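PDB 2EAE: alpha-fucosidase from Bifidobacterium bifidum, which hydrolyses alpha-1,2-linked L-fucose from glycans, this chain being the family 95 glycoside hydrolase catalytic part of a longer, probably membrane-anchored protein. Local coordinates for residues 14-19 and 160-165; 20-25 and 154-159; 563-568 and 575-580. The protein carries 1 engineered substitution. All coordinates share one frame; numbering follows the deposited sequence.

Interaction 1: 14-19 and 160-165; sequences SKDDWL and NLSKGK
Trp-18 and Asn-160 form a non-hydrogen-bonded antiparallel pair where edge strand 18-21 begins, beside the tight turn that joins strands 155-160 and 165-171. Leu-161 N donates to Asp-17 O at 3.0 Å, and Asp-17 N returns a nearly straight bond to Ser-162 OG at 2.9 Å, a serine hydroxyl standing in for a backbone carbonyl. Asp-16 holds the polar cluster: its OD2 accepts from Asn-160 ND2 (2.8 Å, N-H...O angle 174°) on the anti side of the carboxylate, while the planes of the two groups stand 60° apart. Lys-163 bends at its last torsion, bringing NZ to the same OD2 in a weak, 3.3 Å salt bridge. A chi1 of -173° swings the Asn-160 amide beside its own carbonyl carbon, and OD1 accepts at 3.0 Å from Lys-163 N, which comes from above the amide's carbonyl plane: an Asx motif. Gly-164, at positive phi, and Lys-165 both face Asn-160 in a G1 beta bulge. Asn-160 ND2 lies at the indole edge of Trp-18, near its plane, but NE1 is also a donor and no bond forms. A leucine in place of this asparagine would probably leave Asp-16 OD2 with only the weak lysine bridge across this contact and Lys-163 N without its side-chain acceptor. One amide thus ties turn to incoming chain, and its N-H probably stabilises the charge of Asp-16.

Interaction 2: 20-25 and 154-159; sequences WYKQPA and EYRRDL
The guanidinium of Arg-157 is sandwiched: Tyr-21 lies on one face, the backbone N of Ala-25 on the other, and Gln-23 O meets its edge in the plane. The stack on Tyr-21 is nearly parallel, planes 21° apart and centres 4.5 Å apart, an off-centre cation-pi contact in which NH2 sits over the ring towards its rim. Arg-157 NE donates to Gln-23 O at 2.8 Å, in the plane of both groups, and NH2 goes on to Thr-28 OG1 and Thr-49 O. CG of Arg-157 stands between backbone N and carbonyl carbon (chi1 70°), from where the extended chain reaches past Tyr-21 to the loop. The second flat group, the Tyr-155 ring, carries Pro-24 CD over one face, 3.9 Å from the centroid; Tyr-21 O approaches its edge, and the Tyr-155 hydroxyl is hydrogen-bonded to Gly-64 O. Proline suits this spot, offering ring C-H groups to the aromatic face and having no N-H to satisfy. Beneath these groups the strands pair antiparallel: Tyr-21 N to Arg-157 O at 2.9 Å and Arg-157 N to Tyr-21 O at 3.0 Å, followed by the non-hydrogen-bonded pair Trp-20 and Asp-158, whose CB atoms touch at 3.8 Å. With both faces covered and NE bonded at the edge, the buried arginine is held against rotation, and its positive charge is probably offset by the Gln-23 and Thr-49 carbonyls and the Tyr-21 face.

Interaction 3: 563-568 and 575-580; sequences YSPEQG and NTYESS. With GAL (beta-D-galactopyranose), chain B; FUL (beta-L-fucopyranose), chain D.
Pro-565 lies across the ring of Tyr-577, CD over its centre in a CH-pi contact 3.4 Å from the centroid, with CG above CZ. Proline presents polarised C-H groups to the electron-rich ring, whose hydroxyl bonds to Ser-503 OG. Polar contact is by water and by capping. One water donates to Ser-564 OG and accepts from Tyr-577 N, both at 2.9 Å, bridging strand end and helix start; Ser-564 OG also bonds to Glu-651. Asn-575 is the N-cap of helix 576-596: CG between backbone N and carbonyl carbon (chi1 60°) lets OD1 accept from Glu-578 N at 2.9 Å, almost straight. Its ND2 packs against the Tyr-563 to Ser-564 peptide, 3.2 Å from Tyr-563 C. The sugar contacts lie beyond Pro-565, past a cis peptide. There the extended Glu-566 side chain hydrogen-bonds galactose through both oxygens, OE1 with GAL O2 and OE2 with GAL O3, each at 2.6 Å; OE2 also lies 3.2 Å from FUL O1 and accepts from Asn-421 ND2. Cap and water together satisfy two N-H groups of the first helical turn, and the proline-tyrosine contact probably helps to fix the residue before the sugar-binding glutamate.

Interactions 1 and 2 are successive parts of one strand pairing, 18-21 against 155-160, at the edge of the large antiparallel sheet in the N-terminal, family 65-like part. Their centres are about 14 Å apart, and they join through Leu-19 O and Leu-159 N, 2.7 Å apart in a probable hydrogen bond; along the chain interaction 2 is nested inside the loop closed by interaction 1. Interaction 3 lies across the chain's centre in the family 95 catalytic range, its centre about 42 Å from that of interaction 1 and about 45 Å from that of interaction 2. Of the three, it alone supplies a pocket residue, Glu-566, which shares the fucose and galactose site with Trp-414, His-419 and Arg-677.

Interaction 1: 14-19 and 160-165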
loop_
_atom_site.group_PDB
_atom_site.type_symbol
_atom_site.label_atom_id
_atom_site.label_comp_id
_atom_site.label_asym_id
_atom_site.label_seq_id
_atom_site.Cartn_x
_atom_site.Cartn_y
_atom_site.Cartn_z
ATOM N N SER A 14 -20.443 21.033 -7.866
ATOM C CA SER A 14 -19.632 22.203 -7.489
ATOM C C SER A 14 -18.756 21.977 -6.233
ATOM O O SER A 14 -17.672 22.563 -6.097
ATOM C CB SER A 14 -20.521 23.453 -7.347
ATOM O OG SER A 14 -20.944 23.644 -6.002
ATOM N N LYS A 15 -19.209 21.107 -5.336
ATOM C CA LYS A 15 -18.475 20.863 -4.100
ATOM C C LYS A 15 -17.599 19.585 -4.169
ATOM O O LYS A 15 -16.966 19.213 -3.172
ATOM C CB LYS A 15 -19.422 20.824 -2.909
ATOM C CG LYS A 15 -20.137 22.148 -2.645
ATOM C CD LYS A 15 -21.421 21.925 -1.833
ATOM C CE LYS A 15 -22.456 23.026 -2.117
ATOM N NZ LYS A 15 -23.744 22.822 -1.383
ATOM N N ASP A 16 -17.553 18.937 -5.335
ATOM C CA ASP A 16 -16.776 17.713 -5.505
ATOM C C ASP A 16 -15.284 18.010 -5.708
ATOM O O ASP A 16 -14.916 19.091 -6.185
ATOM C CB ASP A 16 -17.292 16.913 -6.690
ATOM C CG ASP A 16 -18.683 16.301 -6.442
ATOM O OD1 ASP A 16 -19.190 16.405 -5.305
ATOM O OD2 ASP A 16 -19.241 15.706 -7.389
ATOM N N ASP A 17 -14.428 17.037 -5.385
ATOM C CA ASP A 17 -12.969 17.176 -5.616
ATOM C C ASP A 17 -12.643 16.664 -7.011
ATOM O O ASP A 17 -12.919 15.523 -7.316
ATOM C CB ASP A 17 -12.192 16.356 -4.585
ATOM C CG ASP A 17 -12.547 16.720 -3.149
ATOM O OD1 ASP A 17 -12.584 17.924 -2.834
ATOM O OD2 ASP A 17 -12.743 15.790 -2.319
ATOM N N TRP A 18 -12.069 17.522 -7.858
ATOM C CA TRP A 18 -11.696 17.165 -9.223
ATOM C C TRP A 18 -10.207 17.273 -9.474
ATOM O O TRP A 18 -9.567 18.194 -8.964
ATOM C CB TRP A 18 -12.330 18.163 -10.181
ATOM C CG TRP A 18 -13.806 17.949 -10.490
ATOM C CD1 TRP A 18 -14.724 17.168 -9.813
ATOM C CD2 TRP A 18 -14.515 18.581 -11.553
ATOM N NE1 TRP A 18 -15.956 17.262 -10.425
ATOM C CE2 TRP A 18 -15.857 18.126 -11.492
ATOM C CE3 TRP A 18 -14.143 19.503 -12.553
ATOM C CZ2 TRP A 18 -16.839 18.566 -12.401
ATOM C CZ3 TRP A 18 -15.109 19.927 -13.471
ATOM C CH2 TRP A 18 -16.441 19.454 -13.388
ATOM N N LEU A 19 -9.680 16.344 -10.265
ATOM C CA LEU A 19 -8.437 16.580 -11.032
ATOM C C LEU A 19 -8.942 16.862 -12.428
ATOM O O LEU A 19 -9.794 16.135 -12.928
ATOM C CB LEU A 19 -7.515 15.348 -11.084
ATOM C CG LEU A 19 -7.172 14.515 -9.843
ATOM C CD1 LEU A 19 -6.004 13.616 -10.244
ATOM C CD2 LEU A 19 -6.850 15.379 -8.593
ATOM N N ASN A 160 -13.466 12.909 -11.149
ATOM C CA ASN A 160 -14.253 13.290 -9.985
ATOM C C ASN A 160 -14.018 12.260 -8.872
ATOM O O ASN A 160 -14.564 11.162 -8.890
ATOM C CB ASN A 160 -15.752 13.419 -10.345
ATOM C CG ASN A 160 -16.579 13.989 -9.203
ATOM O OD1 ASN A 160 -16.233 13.831 -8.037
ATOM N ND2 ASN A 160 -17.675 14.685 -9.540
ATOM N N LEU A 161 -13.169 12.634 -7.916
ATOM C CA LEU A 161 -12.738 11.715 -6.872
ATOM C C LEU A 161 -13.905 11.428 -5.956
ATOM O O LEU A 161 -13.969 10.358 -5.367
ATOM C CB LEU A 161 -11.621 12.352 -6.042
ATOM C CG LEU A 161 -10.362 12.853 -6.767
ATOM C CD1 LEU A 161 -9.328 13.272 -5.701
ATOM C CD2 LEU A 161 -9.846 11.763 -7.671
ATOM N N SER A 162 -14.811 12.400 -5.850
ATOM C CA SER A 162 -15.911 12.368 -4.894
ATOM C C SER A 162 -16.977 11.400 -5.381
ATOM O O SER A 162 -17.594 10.688 -4.582
ATOM C CB SER A 162 -16.538 13.764 -4.722
ATOM O OG SER A 162 -15.655 14.736 -4.168
ATOM N N LYS A 163 -17.190 11.355 -6.690
ATOM C CA LYS A 163 -18.178 10.432 -7.261
ATOM C C LYS A 163 -17.553 9.180 -7.883
ATOM O O LYS A 163 -18.244 8.302 -8.359
ATOM C CB LYS A 163 -19.059 11.168 -8.285
ATOM C CG LYS A 163 -20.006 12.175 -7.683
ATOM C CD LYS A 163 -21.105 12.518 -8.712
ATOM C CE LYS A 163 -21.975 13.689 -8.272
ATOM N NZ LYS A 163 -21.947 13.891 -6.798
ATOM N N GLY A 164 -16.225 9.096 -7.898
ATOM C CA GLY A 164 -15.556 7.932 -8.477
ATOM C C GLY A 164 -15.781 7.739 -9.964
ATOM O O GLY A 164 -16.090 6.644 -10.412
ATOM N N LYS A 165 -15.659 8.819 -10.737
ATOM C CA LYS A 165 -15.869 8.738 -12.166
ATOM C C LYS A 165 -15.007 9.735 -12.936
ATOM O O LYS A 165 -14.629 10.797 -12.418
ATOM C CB LYS A 165 -17.357 8.943 -12.509
ATOM C CG LYS A 165 -17.859 10.355 -12.309
ATOM C CD LYS A 165 -19.404 10.395 -12.208
ATOM C CE LYS A 165 -19.939 11.823 -12.453
ATOM N NZ LYS A 165 -20.128 12.065 -13.914
#

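Interaction 2: 20-25 and 154-159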
loop_
_atom_site.group_PDB
_atom_site.type_symbol
_atom_site.label_atom_id
_atom_site.label_comp_id
_atom_site.label_asym_id
_atom_site.label_seq_id
_atom_site.Cartn_x
_atom_site.Cartn_y
_atom_site.Cartn_z
ATOM N N TRP A 20 -8.467 17.927 -13.053
ATOM C CA TRP A 20 -9.091 18.342 -14.324
ATOM C C TRP A 20 -8.076 19.017 -15.235
ATOM O O TRP A 20 -7.091 19.614 -14.762
ATOM C CB TRP A 20 -10.332 19.243 -14.084
ATOM C CG TRP A 20 -10.101 20.554 -13.396
ATOM C CD1 TRP A 20 -9.900 20.775 -12.055
ATOM C CD2 TRP A 20 -10.096 21.839 -14.012
ATOM N NE1 TRP A 20 -9.784 22.124 -11.802
ATOM C CE2 TRP A 20 -9.877 22.802 -12.987
ATOM C CE3 TRP A 20 -10.215 22.269 -15.335
ATOM C CZ2 TRP A 20 -9.796 24.172 -13.244
ATOM C CZ3 TRP A 20 -10.140 23.633 -15.591
ATOM C CH2 TRP A 20 -9.922 24.574 -14.535
ATOM N N TYR A 21 -8.292 18.831 -16.540
ATOM C CA TYR A 21 -7.341 19.179 -17.584
ATOM C C TYR A 21 -8.115 19.806 -18.737
ATOM O O TYR A 21 -9.272 19.423 -18.986
ATOM C CB TYR A 21 -6.551 17.935 -18.042
ATOM C CG TYR A 21 -5.911 17.260 -16.851
ATOM C CD1 TYR A 21 -4.623 17.591 -16.459
ATOM C CD2 TYR A 21 -6.637 16.356 -16.060
ATOM C CE1 TYR A 21 -4.045 17.001 -15.326
ATOM C CE2 TYR A 21 -6.074 15.774 -14.925
ATOM C CZ TYR A 21 -4.781 16.106 -14.566
ATOM O OH TYR A 21 -4.233 15.551 -13.432
ATOM N N LYS A 22 -7.469 20.768 -19.404
ATOM C CA LYS A 22 -8.052 21.511 -20.525
ATOM C C LYS A 22 -7.689 20.923 -21.897
ATOM O O LYS A 22 -7.888 21.570 -22.934
ATOM C CB LYS A 22 -7.617 22.998 -20.475
ATOM C CG LYS A 22 -8.133 23.848 -19.272
ATOM C CD LYS A 22 -9.589 23.554 -18.912
ATOM C CE LYS A 22 -10.574 23.790 -20.080
ATOM N NZ LYS A 22 -11.982 23.702 -19.638
ATOM N N GLN A 23 -7.121 19.724 -21.902
ATOM C CA GLN A 23 -6.651 19.064 -23.118
ATOM C C GLN A 23 -6.534 17.545 -22.903
ATOM O O GLN A 23 -6.420 17.098 -21.762
ATOM C CB GLN A 23 -5.318 19.656 -23.607
ATOM C CG GLN A 23 -4.075 19.353 -22.763
ATOM C CD GLN A 23 -4.067 20.093 -21.422
ATOM O OE1 GLN A 23 -4.324 21.308 -21.346
ATOM N NE2 GLN A 23 -3.774 19.360 -20.359
ATOM N N PRO A 24 -6.628 16.742 -23.996
ATOM C CA PRO A 24 -6.469 15.280 -23.932
ATOM C C PRO A 24 -5.125 14.824 -23.374
ATOM O O PRO A 24 -4.159 15.600 -23.327
ATOM C CB PRO A 24 -6.582 14.821 -25.403
ATOM C CG PRO A 24 -7.140 15.979 -26.155
ATOM C CD PRO A 24 -6.969 17.228 -25.354
ATOM N N ALA A 25 -5.057 13.558 -22.966
ATOM C CA ALA A 25 -3.799 12.974 -22.494
ATOM C C ALA A 25 -2.645 13.232 -23.482
ATOM O O ALA A 25 -1.551 13.652 -23.075
ATOM C CB ALA A 25 -3.954 11.479 -22.231
ATOM N N GLU A 154 -14.499 24.157 -25.849
ATOM C CA GLU A 154 -15.106 23.848 -24.549
ATOM C C GLU A 154 -14.705 22.440 -24.070
ATOM O O GLU A 154 -15.519 21.696 -23.487
ATOM C CB GLU A 154 -16.630 24.044 -24.598
ATOM C CG GLU A 154 -17.050 25.419 -25.153
ATOM C CD GLU A 154 -18.531 25.491 -25.506
ATOM O OE1 GLU A 154 -19.367 25.204 -24.619
ATOM O OE2 GLU A 154 -18.869 25.831 -26.673
ATOM N N TYR A 155 -13.444 22.093 -24.335
ATOM C CA TYR A 155 -12.906 20.784 -23.973
ATOM C C TYR A 155 -12.542 20.743 -22.485
ATOM O O TYR A 155 -11.861 21.640 -21.984
ATOM C CB TYR A 155 -11.659 20.420 -24.813
ATOM C CG TYR A 155 -11.088 19.076 -24.405
ATOM C CD1 TYR A 155 -11.288 17.938 -25.190
ATOM C CD2 TYR A 155 -10.376 18.931 -23.202
ATOM C CE1 TYR A 155 -10.798 16.685 -24.789
ATOM C CE2 TYR A 155 -9.901 17.686 -22.787
ATOM C CZ TYR A 155 -10.099 16.575 -23.584
ATOM O OH TYR A 155 -9.621 15.355 -23.178
ATOM N N ARG A 156 -12.957 19.673 -21.810
ATOM C CA ARG A 156 -12.476 19.370 -20.468
ATOM C C ARG A 156 -12.474 17.842 -20.233
ATOM O O ARG A 156 -13.376 17.118 -20.703
ATOM C CB ARG A 156 -13.302 20.107 -19.415
ATOM C CG ARG A 156 -12.837 19.904 -17.978
ATOM C CD ARG A 156 -13.803 20.494 -16.982
ATOM N NE ARG A 156 -14.939 19.604 -16.710
ATOM C CZ ARG A 156 -16.214 19.918 -16.943
ATOM N NH1 ARG A 156 -16.528 21.097 -17.456
ATOM N NH2 ARG A 156 -17.184 19.056 -16.659
ATOM N N ARG A 157 -11.429 17.356 -19.561
ATOM C CA ARG A 157 -11.451 16.012 -18.973
ATOM C C ARG A 157 -11.205 16.107 -17.472
ATOM O O ARG A 157 -10.487 16.990 -17.015
ATOM C CB ARG A 157 -10.452 15.061 -19.642
ATOM C CG ARG A 157 -8.978 15.366 -19.350
ATOM C CD ARG A 157 -8.097 14.566 -20.247
ATOM N NE ARG A 157 -6.681 14.881 -20.074
ATOM C CZ ARG A 157 -5.823 14.139 -19.376
ATOM N NH1 ARG A 157 -6.258 13.049 -18.757
ATOM N NH2 ARG A 157 -4.536 14.497 -19.294
ATOM N N ASP A 158 -11.843 15.236 -16.690
ATOM C CA ASP A 158 -11.669 15.312 -15.246
ATOM C C ASP A 158 -11.773 13.949 -14.625
ATOM O O ASP A 158 -12.227 12.991 -15.265
ATOM C CB ASP A 158 -12.631 16.299 -14.572
ATOM C CG ASP A 158 -14.068 15.851 -14.623
ATOM O OD1 ASP A 158 -14.378 14.772 -14.058
ATOM O OD2 ASP A 158 -14.896 16.601 -15.197
ATOM N N LEU A 159 -11.284 13.873 -13.398
ATOM C CA LEU A 159 -11.511 12.736 -12.553
ATOM C C LEU A 159 -12.201 13.284 -11.313
ATOM O O LEU A 159 -11.606 14.064 -10.546
ATOM C CB LEU A 159 -10.185 12.006 -12.218
ATOM C CG LEU A 159 -10.336 10.722 -11.394
ATOM C CD1 LEU A 159 -11.128 9.639 -12.170
ATOM C CD2 LEU A 159 -8.961 10.205 -11.027
#

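Interaction 3: 563-568 and 575-580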
loop_
_atom_site.group_PDB
_atom_site.type_symbol
_atom_site.label_atom_id
_atom_site.label_comp_id
_atom_site.label_asym_id
_atom_site.label_seq_id
_atom_site.Cartn_x
_atom_site.Cartn_y
_atom_site.Cartn_z
ATOM N N TYR A 563 20.517 -9.180 5.315
ATOM C CA TYR A 563 20.771 -8.143 4.325
ATOM C C TYR A 563 19.858 -6.991 4.677
ATOM O O TYR A 563 18.659 -7.213 4.956
ATOM C CB TYR A 563 20.443 -8.638 2.885
ATOM C CG TYR A 563 20.818 -7.598 1.861
ATOM C CD1 TYR A 563 22.140 -7.166 1.750
ATOM C CD2 TYR A 563 19.852 -7.000 1.044
ATOM C CE1 TYR A 563 22.488 -6.202 0.837
ATOM C CE2 TYR A 563 20.199 -6.018 0.113
ATOM C CZ TYR A 563 21.519 -5.623 0.021
ATOM O OH TYR A 563 21.882 -4.630 -0.880
ATOM N N SER A 564 20.399 -5.772 4.671
ATOM C CA SER A 564 19.574 -4.600 4.976
ATOM C C SER A 564 19.070 -3.986 3.671
ATOM O O SER A 564 19.870 -3.519 2.849
ATOM C CB SER A 564 20.372 -3.587 5.826
ATOM O OG SER A 564 19.548 -2.508 6.264
ATOM N N PRO A 565 17.722 -3.998 3.446
ATOM C CA PRO A 565 17.273 -3.468 2.156
ATOM C C PRO A 565 17.709 -2.006 1.963
ATOM O O PRO A 565 17.425 -1.168 2.851
ATOM C CB PRO A 565 15.717 -3.529 2.256
ATOM C CG PRO A 565 15.425 -4.568 3.338
ATOM C CD PRO A 565 16.614 -4.420 4.321
ATOM N N GLU A 566 18.398 -1.641 0.877
ATOM C CA GLU A 566 19.032 -2.519 -0.078
ATOM C C GLU A 566 20.427 -1.928 -0.273
ATOM O O GLU A 566 20.773 -1.484 -1.366
ATOM C CB GLU A 566 18.250 -2.572 -1.406
ATOM C CG GLU A 566 16.907 -3.306 -1.305
ATOM C CD GLU A 566 16.220 -3.578 -2.658
ATOM O OE1 GLU A 566 16.775 -3.227 -3.724
ATOM O OE2 GLU A 566 15.127 -4.185 -2.669
ATOM N N GLN A 567 21.211 -1.934 0.798
ATOM C CA GLN A 567 22.605 -1.449 0.690
ATOM C C GLN A 567 23.474 -2.231 1.667
ATOM O O GLN A 567 22.968 -2.979 2.530
ATOM C CB GLN A 567 22.666 0.062 0.926
ATOM C CG GLN A 567 22.465 0.533 2.383
ATOM C CD GLN A 567 22.842 2.003 2.652
ATOM O OE1 GLN A 567 23.423 2.685 1.811
ATOM N NE2 GLN A 567 22.524 2.481 3.853
ATOM N N GLY A 568 24.785 -2.057 1.539
ATOM C CA GLY A 568 25.678 -2.565 2.560
ATOM C C GLY A 568 26.134 -3.979 2.319
ATOM O O GLY A 568 25.894 -4.539 1.223
ATOM N N ASN A 575 20.939 -7.570 11.776
ATOM C CA ASN A 575 21.054 -6.136 11.478
ATOM C C ASN A 575 19.864 -5.465 12.157
ATOM O O ASN A 575 19.001 -6.158 12.714
ATOM C CB ASN A 575 21.146 -5.811 9.945
ATOM C CG ASN A 575 19.922 -6.280 9.143
ATOM O OD1 ASN A 575 18.852 -6.423 9.688
ATOM N ND2 ASN A 575 20.102 -6.530 7.838
ATOM N N THR A 576 19.826 -4.129 12.101
ATOM C CA THR A 576 18.823 -3.356 12.823
ATOM C C THR A 576 17.424 -3.566 12.217
ATOM O O THR A 576 16.428 -3.600 12.965
ATOM C CB THR A 576 19.205 -1.914 12.823
ATOM O OG1 THR A 576 20.499 -1.825 13.444
ATOM C CG2 THR A 576 18.208 -1.084 13.669
ATOM N N TYR A 577 17.388 -3.711 10.894
ATOM C CA TYR A 577 16.154 -4.002 10.131
ATOM C C TYR A 577 15.462 -5.221 10.723
ATOM O O TYR A 577 14.351 -5.116 11.263
ATOM C CB TYR A 577 16.522 -4.228 8.671
ATOM C CG TYR A 577 15.459 -4.798 7.770
ATOM C CD1 TYR A 577 14.337 -4.047 7.418
ATOM C CD2 TYR A 577 15.607 -6.069 7.217
ATOM C CE1 TYR A 577 13.364 -4.570 6.506
ATOM C CE2 TYR A 577 14.652 -6.614 6.305
ATOM C CZ TYR A 577 13.529 -5.842 5.979
ATOM O OH TYR A 577 12.590 -6.352 5.104
ATOM N N GLU A 578 16.125 -6.375 10.657
ATOM C CA GLU A 578 15.494 -7.638 11.094
ATOM C C GLU A 578 15.191 -7.590 12.589
ATOM O O GLU A 578 14.137 -8.028 13.006
ATOM C CB GLU A 578 16.407 -8.835 10.806
ATOM C CG GLU A 578 16.639 -9.129 9.328
ATOM C CD GLU A 578 15.786 -10.293 8.761
ATOM O OE1 GLU A 578 15.316 -11.199 9.542
ATOM O OE2 GLU A 578 15.634 -10.314 7.511
ATOM N N SER A 579 16.122 -7.079 13.404
ATOM C CA SER A 579 15.902 -7.089 14.870
ATOM C C SER A 579 14.753 -6.178 15.348
ATOM O O SER A 579 14.016 -6.528 16.268
ATOM C CB SER A 579 17.198 -6.763 15.606
ATOM O OG SER A 579 18.103 -7.858 15.405
ATOM N N SER A 580 14.639 -5.017 14.710
ATOM C CA SER A 580 13.576 -4.053 14.953
ATOM C C SER A 580 12.210 -4.660 14.585
ATOM O O SER A 580 11.200 -4.508 15.325
ATOM C CB SER A 580 13.852 -2.779 14.109
ATOM O OG SER A 580 14.913 -2.034 14.708
HETATM C C1 GAL B . 15.974 -3.809 -7.883
HETATM C C2 GAL B . 15.040 -3.761 -6.662
HETATM C C3 GAL B . 15.063 -5.099 -5.906
HETATM C C4 GAL B . 14.746 -6.233 -6.899
HETATM C C5 GAL B . 15.739 -6.185 -8.069
HETATM C C6 GAL B . 15.349 -7.206 -9.117
HETATM O O2 GAL B . 15.323 -2.667 -5.823
HETATM O O3 GAL B . 14.069 -5.036 -4.914
HETATM O O4 GAL B . 13.436 -6.066 -7.389
HETATM O O5 GAL B . 15.652 -4.914 -8.686
HETATM O O6 GAL B . 16.419 -7.317 -10.045
HETATM C C1 FUL D . 12.891 -1.928 -3.914
HETATM C C2 FUL D . 13.468 -0.498 -4.001
HETATM O O2 FUL D . 14.865 -0.522 -3.632
HETATM C C3 FUL D . 13.305 0.172 -5.385
HETATM O O3 FUL D . 13.493 1.598 -5.249
HETATM C C4 FUL D . 11.914 -0.084 -5.969
HETATM O O4 FUL D . 11.005 0.594 -5.093
HETATM C C5 FUL D . 11.613 -1.583 -5.968
HETATM C C6 FUL D . 10.212 -1.919 -6.480
HETATM O O5 FUL D . 11.678 -2.081 -4.639
HETATM O O1 FUL D . 12.548 -2.301 -2.564
HETATM O O HOH W 1 17.632 -9.834 6.219
HETATM O O HOH W 2 19.587 -2.854 9.160
#